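PDB 3PQA: lactaldehyde dehydrogenase from Methanocaldococcus jannaschii, which oxidises lactaldehyde to lactate with NAD as the preferred coenzyme, in the pathway that makes coenzyme F420. Local coordinates for residues P87-R92 and L308-D313; F140-N145 and F268-Q273. All blocks are in the same frame, centred on the assembly; numbering follows the deposited sequence.

Both contacts join the coenzyme-binding side of the aldehyde dehydrogenase fold to the catalytic side, and their centres lie 12 Å apart. Along the chain contact 2 is nested within the loop that contact 1 closes: 87-92, 140-145, 268-273, then 308-313. Contact 1 sets the start of helix 88-111 against the loop between helices 288-300 and 320-335, near the surface. Contact 2 lies deeper, about 8 Å from the centre of the chain, where the loop after strand 122-138 meets the turns after helix 256-268. Q90 connects them, its OE1 probably accepting a hydrogen bond from Y270 N (2.9 Å). The domain interface thus runs from a salt bridge near the surface to the active-site region.

Contact 1: residues P87-R92 and L308-D313; sequences PIKQAR and LDEKTD
P87 and I88, at the N-cap and first turn of helix 88-111, face T312 and L308 of the long loop that follows helix 288-300, with CA atoms 6.1 Å apart for P87 and T312 and 5.5 Å for I88 and L308. This joins the two major domains of the aldehyde dehydrogenase fold. The loop holds its shape through a type I turn, D309 to T312, and an Asx turn in which D309 OD1 accepts from K311 N. Its E310 meets R92 end-on: NH1 reaches OE1 at 2.9 Å and NH2 reaches OE2 at 2.8 Å. Both oxygens use syn lone pairs, and the guanidinium and carboxylate planes are only 6° apart, so this salt bridge is flat and two-pronged. A bend at chi2 of E310 (-71°) brings the carboxylate to the extended arginine. I88 CG1 lies over one face of the guanidinium, toward its rim, while E74 takes its NE in a second salt bridge. K89, bent at chi3, makes a weak hydrogen bond from NZ to E310 O. The amide of Q90 works both ways, OE1 turned to Y270 and NE2 giving to two waters that lead to T312 O and D313 O. Another water sits between the backbones, donating to D309 O at 3.1 Å and T312 O at 3.0 Å and weakly accepting from K89 N.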
ATOM      1  N   PRO B  87     -38.172   5.254  -9.884  1.00 14.55           N
ATOM      2  CA  PRO B  87     -38.348   5.161 -11.334  1.00 15.09           C
ATOM      3  C   PRO B  87     -37.565   3.993 -11.921  1.00 16.01           C
ATOM      4  O   PRO B  87     -36.399   3.753 -11.535  1.00 16.26           O
ATOM      5  CB  PRO B  87     -37.819   6.504 -11.823  1.00 14.66           C
ATOM      6  CG  PRO B  87     -38.221   7.427 -10.711  1.00 14.64           C
ATOM      7  CD  PRO B  87     -37.894   6.641  -9.469  1.00 14.54           C
ATOM      8  N   ILE B  88     -38.227   3.254 -12.812  1.00 16.27           N
ATOM      9  CA  ILE B  88     -37.692   1.983 -13.329  1.00 16.58           C
ATOM     10  C   ILE B  88     -36.289   2.102 -13.938  1.00 16.38           C
ATOM     11  O   ILE B  88     -35.440   1.245 -13.694  1.00 16.60           O
ATOM     12  CB  ILE B  88     -38.706   1.250 -14.281  1.00 17.26           C
ATOM     13  CG1 ILE B  88     -38.216  -0.159 -14.638  1.00 17.51           C
ATOM     14  CG2 ILE B  88     -38.987   2.074 -15.539  1.00 17.43           C
ATOM     15  CD1 ILE B  88     -38.322  -1.179 -13.507  1.00 17.48           C
ATOM     16  N   LYS B  89     -36.030   3.183 -14.677  1.00 16.77           N
ATOM     17  CA  LYS B  89     -34.678   3.419 -15.214  1.00 17.77           C
ATOM     18  C   LYS B  89     -33.598   3.525 -14.120  1.00 17.11           C
ATOM     19  O   LYS B  89     -32.495   2.992 -14.270  1.00 17.24           O
ATOM     20  CB  LYS B  89     -34.667   4.651 -16.120  1.00 21.15           C
ATOM     21  CG  LYS B  89     -35.396   4.435 -17.457  1.00 22.66           C
ATOM     22  CD  LYS B  89     -35.257   5.638 -18.397  1.00 22.95           C
ATOM     23  CE  LYS B  89     -35.878   6.897 -17.787  1.00 23.13           C
ATOM     24  NZ  LYS B  89     -36.209   7.920 -18.821  1.00 23.75           N
ATOM     25  N   GLN B  90     -33.926   4.206 -13.023  1.00 16.71           N
ATOM     26  CA  GLN B  90     -33.034   4.317 -11.864  1.00 17.17           C
ATOM     27  C   GLN B  90     -32.929   3.007 -11.085  1.00 15.17           C
ATOM     28  O   GLN B  90     -31.869   2.686 -10.527  1.00 14.91           O
ATOM     29  CB  GLN B  90     -33.493   5.440 -10.944  1.00 20.73           C
ATOM     30  CG  GLN B  90     -33.385   6.832 -11.565  1.00 23.20           C
ATOM     31  CD  GLN B  90     -34.025   7.880 -10.693  1.00 21.89           C
ATOM     32  OE1 GLN B  90     -33.811   7.911  -9.474  1.00 23.11           O
ATOM     33  NE2 GLN B  90     -34.825   8.753 -11.308  1.00 23.23           N
ATOM     34  N   ALA B  91     -34.025   2.252 -11.046  1.00 14.12           N
ATOM     35  CA  ALA B  91     -34.029   0.936 -10.413  1.00 14.02           C
ATOM     36  C   ALA B  91     -33.037  -0.006 -11.094  1.00 13.80           C
ATOM     37  O   ALA B  91     -32.311  -0.745 -10.418  1.00 13.95           O
ATOM     38  CB  ALA B  91     -35.425   0.350 -10.412  1.00 14.16           C
ATOM     39  N   ARG B  92     -32.998   0.036 -12.425  1.00 14.06           N
ATOM     40  CA  ARG B  92     -32.097  -0.827 -13.203  1.00 14.78           C
ATOM     41  C   ARG B  92     -30.637  -0.530 -12.888  1.00 13.63           C
ATOM     42  O   ARG B  92     -29.829  -1.453 -12.713  1.00 14.19           O
ATOM     43  CB  ARG B  92     -32.345  -0.701 -14.716  1.00 17.23           C
ATOM     44  CG  ARG B  92     -33.710  -1.204 -15.142  1.00 18.17           C
ATOM     45  CD  ARG B  92     -33.910  -1.224 -16.652  1.00 18.05           C
ATOM     46  NE  ARG B  92     -35.259  -1.713 -16.944  1.00 18.61           N
ATOM     47  CZ  ARG B  92     -36.228  -0.994 -17.510  1.00 18.46           C
ATOM     48  NH1 ARG B  92     -36.015   0.251 -17.910  1.00 18.79           N
ATOM     49  NH2 ARG B  92     -37.422  -1.544 -17.698  1.00 18.84           N
ATOM     50  N   LEU B 308     -43.231   3.033 -12.539  1.00 17.17           N
ATOM     51  CA  LEU B 308     -43.222   1.929 -13.515  1.00 18.62           C
ATOM     52  C   LEU B 308     -43.170   2.397 -14.970  1.00 19.11           C
ATOM     53  O   LEU B 308     -42.828   1.617 -15.860  1.00 19.51           O
ATOM     54  CB  LEU B 308     -44.415   0.989 -13.302  1.00 20.43           C
ATOM     55  CG  LEU B 308     -44.278  -0.079 -12.213  1.00 20.95           C
ATOM     56  CD1 LEU B 308     -45.591  -0.823 -12.039  1.00 20.64           C
ATOM     57  CD2 LEU B 308     -43.123  -1.062 -12.510  1.00 20.60           C
ATOM     58  N   ASP B 309     -43.528   3.662 -15.205  1.00 19.65           N
ATOM     59  CA  ASP B 309     -43.491   4.247 -16.549  1.00 20.85           C
ATOM     60  C   ASP B 309     -42.048   4.529 -16.937  1.00 20.65           C
ATOM     61  O   ASP B 309     -41.306   5.178 -16.188  1.00 20.59           O
ATOM     62  CB  ASP B 309     -44.325   5.531 -16.605  1.00 23.15           C
ATOM     63  CG  ASP B 309     -44.682   5.963 -18.030  1.00 24.83           C
ATOM     64  OD1 ASP B 309     -43.834   5.877 -18.946  1.00 23.44           O
ATOM     65  OD2 ASP B 309     -45.830   6.425 -18.229  1.00 23.47           O
ATOM     66  N   GLU B 310     -41.661   4.037 -18.109  1.00 21.29           N
ATOM     67  CA  GLU B 310     -40.312   4.229 -18.638  1.00 22.19           C
ATOM     68  C   GLU B 310     -39.971   5.716 -18.795  1.00 22.45           C
ATOM     69  O   GLU B 310     -38.803   6.096 -18.779  1.00 22.75           O
ATOM     70  CB  GLU B 310     -40.143   3.507 -19.983  1.00 22.68           C
ATOM     71  CG  GLU B 310     -40.328   1.983 -19.955  1.00 23.41           C
ATOM     72  CD  GLU B 310     -39.190   1.240 -19.251  1.00 22.76           C
ATOM     73  OE1 GLU B 310     -38.064   1.778 -19.177  1.00 23.40           O
ATOM     74  OE2 GLU B 310     -39.433   0.118 -18.760  1.00 23.38           O
ATOM     75  N   LYS B 311     -40.995   6.553 -18.936  1.00 23.13           N
ATOM     76  CA  LYS B 311     -40.781   7.982 -19.154  1.00 25.10           C
ATOM     77  C   LYS B 311     -40.603   8.790 -17.857  1.00 23.35           C
ATOM     78  O   LYS B 311     -40.194   9.956 -17.906  1.00 23.27           O
ATOM     79  CB  LYS B 311     -41.928   8.589 -19.980  1.00 29.46           C
ATOM     80  CG  LYS B 311     -42.257   7.874 -21.289  1.00 30.85           C
ATOM     81  CD  LYS B 311     -43.192   8.754 -22.124  1.00 30.74           C
ATOM     82  CE  LYS B 311     -44.143   7.949 -23.006  1.00 31.16           C
ATOM     83  NZ  LYS B 311     -43.449   7.344 -24.187  1.00 31.16           N
ATOM     84  N   THR B 312     -40.916   8.185 -16.713  1.00 21.42           N
ATOM     85  CA  THR B 312     -40.928   8.915 -15.442  1.00 20.11           C
ATOM     86  C   THR B 312     -39.519   9.315 -14.987  1.00 19.70           C
ATOM     87  O   THR B 312     -38.607   8.481 -14.938  1.00 19.93           O
ATOM     88  CB  THR B 312     -41.661   8.126 -14.339  1.00 19.24           C
ATOM     89  OG1 THR B 312     -43.061   8.041 -14.659  1.00 19.19           O
ATOM     90  CG2 THR B 312     -41.507   8.804 -12.988  1.00 19.07           C
ATOM     91  N   ASP B 313     -39.351  10.596 -14.674  1.00 19.05           N
ATOM     92  CA  ASP B 313     -38.088  11.109 -14.142  1.00 18.81           C
ATOM     93  C   ASP B 313     -38.111  11.132 -12.625  1.00 18.10           C
ATOM     94  O   ASP B 313     -37.096  10.861 -11.993  1.00 17.31           O
ATOM     95  CB  ASP B 313     -37.825  12.529 -14.643  1.00 19.79           C
ATOM     96  CG  ASP B 313     -37.596  12.590 -16.136  1.00 19.57           C
ATOM     97  OD1 ASP B 313     -36.767  11.810 -16.653  1.00 19.92           O
ATOM     98  OD2 ASP B 313     -38.236  13.433 -16.790  1.00 19.92           O
TER
HETATM   99  O   HOH W   1     -38.400   5.472 -15.109  1.00 22.08           O
HETATM  100  O   HOH W   2     -35.112   9.810 -16.178  1.00 33.42           O
HETATM  101  O   HOH W   3     -36.095  10.955  -9.578  1.00 17.78           O
HETATM  102  O   HOH W   4     -35.710   8.042 -14.063  1.00 22.24           O

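Contact 2: residues F140-N145 and F268-Q273; sequences FNFPLN and FIYAGQ
The Asn-Phe-Pro segment that follows strand 122-138, a hallmark of the aldehyde dehydrogenase active site, meets here the tight turns leading to C275, the probable nucleophile. N141 ND2 donates the N-H on its CB side to the backbone O of Q273 at 2.9 Å, almost within the amide plane and 29° out of the carbonyl plane; chi1 of 61°, with CG between the backbone N and carbonyl carbon, turns the amide to it. N141 CB touches the edge of the Y270 ring, 3.4 Å from CE2. On the same tyrosine, OH comes in at the edge of the F140 ring, 3.6 Å from CE1, and donates to A84 O. The F142 and Y270 rings meet obliquely, and K86 makes cation-pi contacts with both. Q273 lays NE2 over one face of Y270, toward the ring's rim, while its OE1 approaches F140 CZ at 3.8 Å and accepts from I318 N. F142 N weakly holds N141 OD1 (3.0 Å). In relatives the equivalent amide forms the oxyanion hole with the cysteine N, consistent with the same role here, about 5 Å from the C275 side chain. The two bonds would fix the amide's rotation and leave the N-H beside OD1 probably turned to the oxyanion site.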
ATOM      1  N   PHE B 140     -34.245   2.419   3.239  1.00 12.51           N
ATOM      2  CA  PHE B 140     -35.300   2.180   2.265  1.00 13.08           C
ATOM      3  C   PHE B 140     -34.913   2.620   0.842  1.00 12.89           C
ATOM      4  O   PHE B 140     -35.524   2.169  -0.124  1.00 12.58           O
ATOM      5  CB  PHE B 140     -36.598   2.906   2.692  1.00 14.77           C
ATOM      6  CG  PHE B 140     -36.577   4.402   2.421  1.00 15.22           C
ATOM      7  CD1 PHE B 140     -36.792   4.899   1.130  1.00 15.00           C
ATOM      8  CD2 PHE B 140     -36.310   5.308   3.445  1.00 15.00           C
ATOM      9  CE1 PHE B 140     -36.758   6.264   0.868  1.00 15.25           C
ATOM     10  CE2 PHE B 140     -36.286   6.679   3.192  1.00 15.28           C
ATOM     11  CZ  PHE B 140     -36.502   7.157   1.902  1.00 15.09           C
ATOM     12  N   ASN B 141     -33.918   3.503   0.716  1.00 13.07           N
ATOM     13  CA  ASN B 141     -33.746   4.273  -0.535  1.00 13.12           C
ATOM     14  C   ASN B 141     -32.935   3.586  -1.637  1.00 13.24           C
ATOM     15  O   ASN B 141     -33.295   3.660  -2.819  1.00 13.26           O
ATOM     16  CB  ASN B 141     -33.241   5.712  -0.256  1.00 14.16           C
ATOM     17  CG  ASN B 141     -31.887   5.749   0.443  1.00 13.33           C
ATOM     18  OD1 ASN B 141     -31.443   4.763   1.041  1.00 14.31           O
ATOM     19  ND2 ASN B 141     -31.209   6.897   0.349  1.00 14.28           N
ATOM     20  N   PHE B 142     -31.847   2.917  -1.254  1.00 13.50           N
ATOM     21  CA  PHE B 142     -31.110   2.042  -2.162  1.00 13.85           C
ATOM     22  C   PHE B 142     -30.986   0.707  -1.424  1.00 13.97           C
ATOM     23  O   PHE B 142     -29.879   0.273  -1.079  1.00 14.44           O
ATOM     24  CB  PHE B 142     -29.744   2.651  -2.552  1.00 15.09           C
ATOM     25  CG  PHE B 142     -29.862   3.926  -3.361  1.00 15.39           C
ATOM     26  CD1 PHE B 142     -29.643   3.918  -4.735  1.00 15.34           C
ATOM     27  CD2 PHE B 142     -30.246   5.128  -2.741  1.00 15.31           C
ATOM     28  CE1 PHE B 142     -29.782   5.110  -5.494  1.00 15.55           C
ATOM     29  CE2 PHE B 142     -30.408   6.314  -3.480  1.00 15.51           C
ATOM     30  CZ  PHE B 142     -30.172   6.304  -4.860  1.00 15.47           C
ATOM     31  N   PRO B 143     -32.137   0.049  -1.180  1.00 13.89           N
ATOM     32  CA  PRO B 143     -32.155  -1.137  -0.323  1.00 13.86           C
ATOM     33  C   PRO B 143     -31.379  -2.323  -0.887  1.00 13.76           C
ATOM     34  O   PRO B 143     -30.943  -3.188  -0.122  1.00 14.55           O
ATOM     35  CB  PRO B 143     -33.656  -1.455  -0.211  1.00 14.52           C
ATOM     36  CG  PRO B 143     -34.237  -0.936  -1.491  1.00 14.04           C
ATOM     37  CD  PRO B 143     -33.458   0.305  -1.801  1.00 14.58           C
ATOM     38  N   LEU B 144     -31.208  -2.386  -2.202  1.00 13.34           N
ATOM     39  CA  LEU B 144     -30.475  -3.502  -2.772  1.00 13.64           C
ATOM     40  C   LEU B 144     -28.972  -3.218  -2.733  1.00 13.45           C
ATOM     41  O   LEU B 144     -28.214  -3.975  -2.132  1.00 12.42           O
ATOM     42  CB  LEU B 144     -30.949  -3.842  -4.187  1.00 15.03           C
ATOM     43  CG  LEU B 144     -30.210  -4.966  -4.926  1.00 15.46           C
ATOM     44  CD1 LEU B 144     -30.291  -6.279  -4.162  1.00 15.20           C
ATOM     45  CD2 LEU B 144     -30.751  -5.130  -6.349  1.00 15.13           C
ATOM     46  N   ASN B 145     -28.539  -2.127  -3.355  1.00 13.69           N
ATOM     47  CA  ASN B 145     -27.092  -1.843  -3.357  1.00 14.20           C
ATOM     48  C   ASN B 145     -26.515  -1.482  -1.981  1.00 12.55           C
ATOM     49  O   ASN B 145     -25.385  -1.854  -1.675  1.00 12.07           O
ATOM     50  CB  ASN B 145     -26.682  -0.815  -4.430  1.00 15.86           C
ATOM     51  CG  ASN B 145     -25.170  -0.834  -4.721  1.00 15.95           C
ATOM     52  OD1 ASN B 145     -24.537  -1.902  -4.764  1.00 15.95           O
ATOM     53  ND2 ASN B 145     -24.593   0.338  -4.920  1.00 15.99           N
ATOM     54  N   PHE B 268     -32.688  15.949  -8.153  1.00 13.17           N
ATOM     55  CA  PHE B 268     -33.969  15.285  -8.405  1.00 14.41           C
ATOM     56  C   PHE B 268     -33.947  13.778  -8.610  1.00 14.04           C
ATOM     57  O   PHE B 268     -34.999  13.146  -8.574  1.00 13.93           O
ATOM     58  CB  PHE B 268     -34.746  16.016  -9.506  1.00 16.26           C
ATOM     59  CG  PHE B 268     -34.998  17.473  -9.184  1.00 16.85           C
ATOM     60  CD1 PHE B 268     -35.727  17.832  -8.047  1.00 16.50           C
ATOM     61  CD2 PHE B 268     -34.471  18.480  -9.985  1.00 16.53           C
ATOM     62  CE1 PHE B 268     -35.950  19.165  -7.722  1.00 16.90           C
ATOM     63  CE2 PHE B 268     -34.697  19.830  -9.679  1.00 16.91           C
ATOM     64  CZ  PHE B 268     -35.443  20.168  -8.534  1.00 16.57           C
ATOM     65  N   ILE B 269     -32.766  13.192  -8.790  1.00 14.96           N
ATOM     66  CA  ILE B 269     -32.641  11.734  -8.726  1.00 15.88           C
ATOM     67  C   ILE B 269     -33.314  11.189  -7.455  1.00 14.86           C
ATOM     68  O   ILE B 269     -33.126  11.730  -6.360  1.00 14.12           O
ATOM     69  CB  ILE B 269     -31.153  11.290  -8.804  1.00 17.40           C
ATOM     70  CG1 ILE B 269     -30.666  11.328 -10.255  1.00 17.88           C
ATOM     71  CG2 ILE B 269     -30.932   9.878  -8.192  1.00 17.77           C
ATOM     72  CD1 ILE B 269     -31.247  10.234 -11.158  1.00 17.81           C
ATOM     73  N   TYR B 270     -34.081  10.109  -7.634  1.00 14.96           N
ATOM     74  CA  TYR B 270     -34.887   9.471  -6.579  1.00 15.60           C
ATOM     75  C   TYR B 270     -35.640  10.480  -5.701  1.00 14.52           C
ATOM     76  O   TYR B 270     -35.752  10.317  -4.485  1.00 13.92           O
ATOM     77  CB  TYR B 270     -34.061   8.442  -5.765  1.00 17.16           C
ATOM     78  CG  TYR B 270     -34.919   7.527  -4.889  1.00 18.12           C
ATOM     79  CD1 TYR B 270     -36.076   6.919  -5.393  1.00 17.39           C
ATOM     80  CD2 TYR B 270     -34.582   7.285  -3.566  1.00 17.38           C
ATOM     81  CE1 TYR B 270     -36.862   6.084  -4.591  1.00 18.16           C
ATOM     82  CE2 TYR B 270     -35.367   6.458  -2.751  1.00 18.17           C
ATOM     83  CZ  TYR B 270     -36.499   5.857  -3.273  1.00 17.42           C
ATOM     84  OH  TYR B 270     -37.275   5.049  -2.461  1.00 18.14           O
ATOM     85  N   ALA B 271     -36.185  11.513  -6.346  1.00 14.34           N
ATOM     86  CA  ALA B 271     -36.992  12.544  -5.662  1.00 14.19           C
ATOM     87  C   ALA B 271     -36.245  13.200  -4.495  1.00 13.64           C
ATOM     88  O   ALA B 271     -36.846  13.606  -3.503  1.00 13.69           O
ATOM     89  CB  ALA B 271     -38.346  11.956  -5.205  1.00 14.81           C
ATOM     90  N   GLY B 272     -34.916  13.270  -4.598  1.00 13.14           N
ATOM     91  CA  GLY B 272     -34.086  13.847  -3.544  1.00 12.93           C
ATOM     92  C   GLY B 272     -33.893  12.982  -2.300  1.00 12.88           C
ATOM     93  O   GLY B 272     -33.369  13.459  -1.286  1.00 13.03           O
ATOM     94  N   GLN B 273     -34.307  11.713  -2.363  1.00 12.58           N
ATOM     95  CA  GLN B 273     -34.204  10.817  -1.206  1.00 12.43           C
ATOM     96  C   GLN B 273     -32.867  10.072  -1.223  1.00 13.02           C
ATOM     97  O   GLN B 273     -32.821   8.842  -1.136  1.00 13.24           O
ATOM     98  CB  GLN B 273     -35.371   9.827  -1.162  1.00 13.39           C
ATOM     99  CG  GLN B 273     -36.727  10.509  -1.205  1.00 13.97           C
ATOM    100  CD  GLN B 273     -37.872   9.522  -1.275  1.00 13.64           C
ATOM    101  OE1 GLN B 273     -38.629   9.372  -0.309  1.00 14.18           O
ATOM    102  NE2 GLN B 273     -37.998   8.828  -2.399  1.00 14.08           N
TER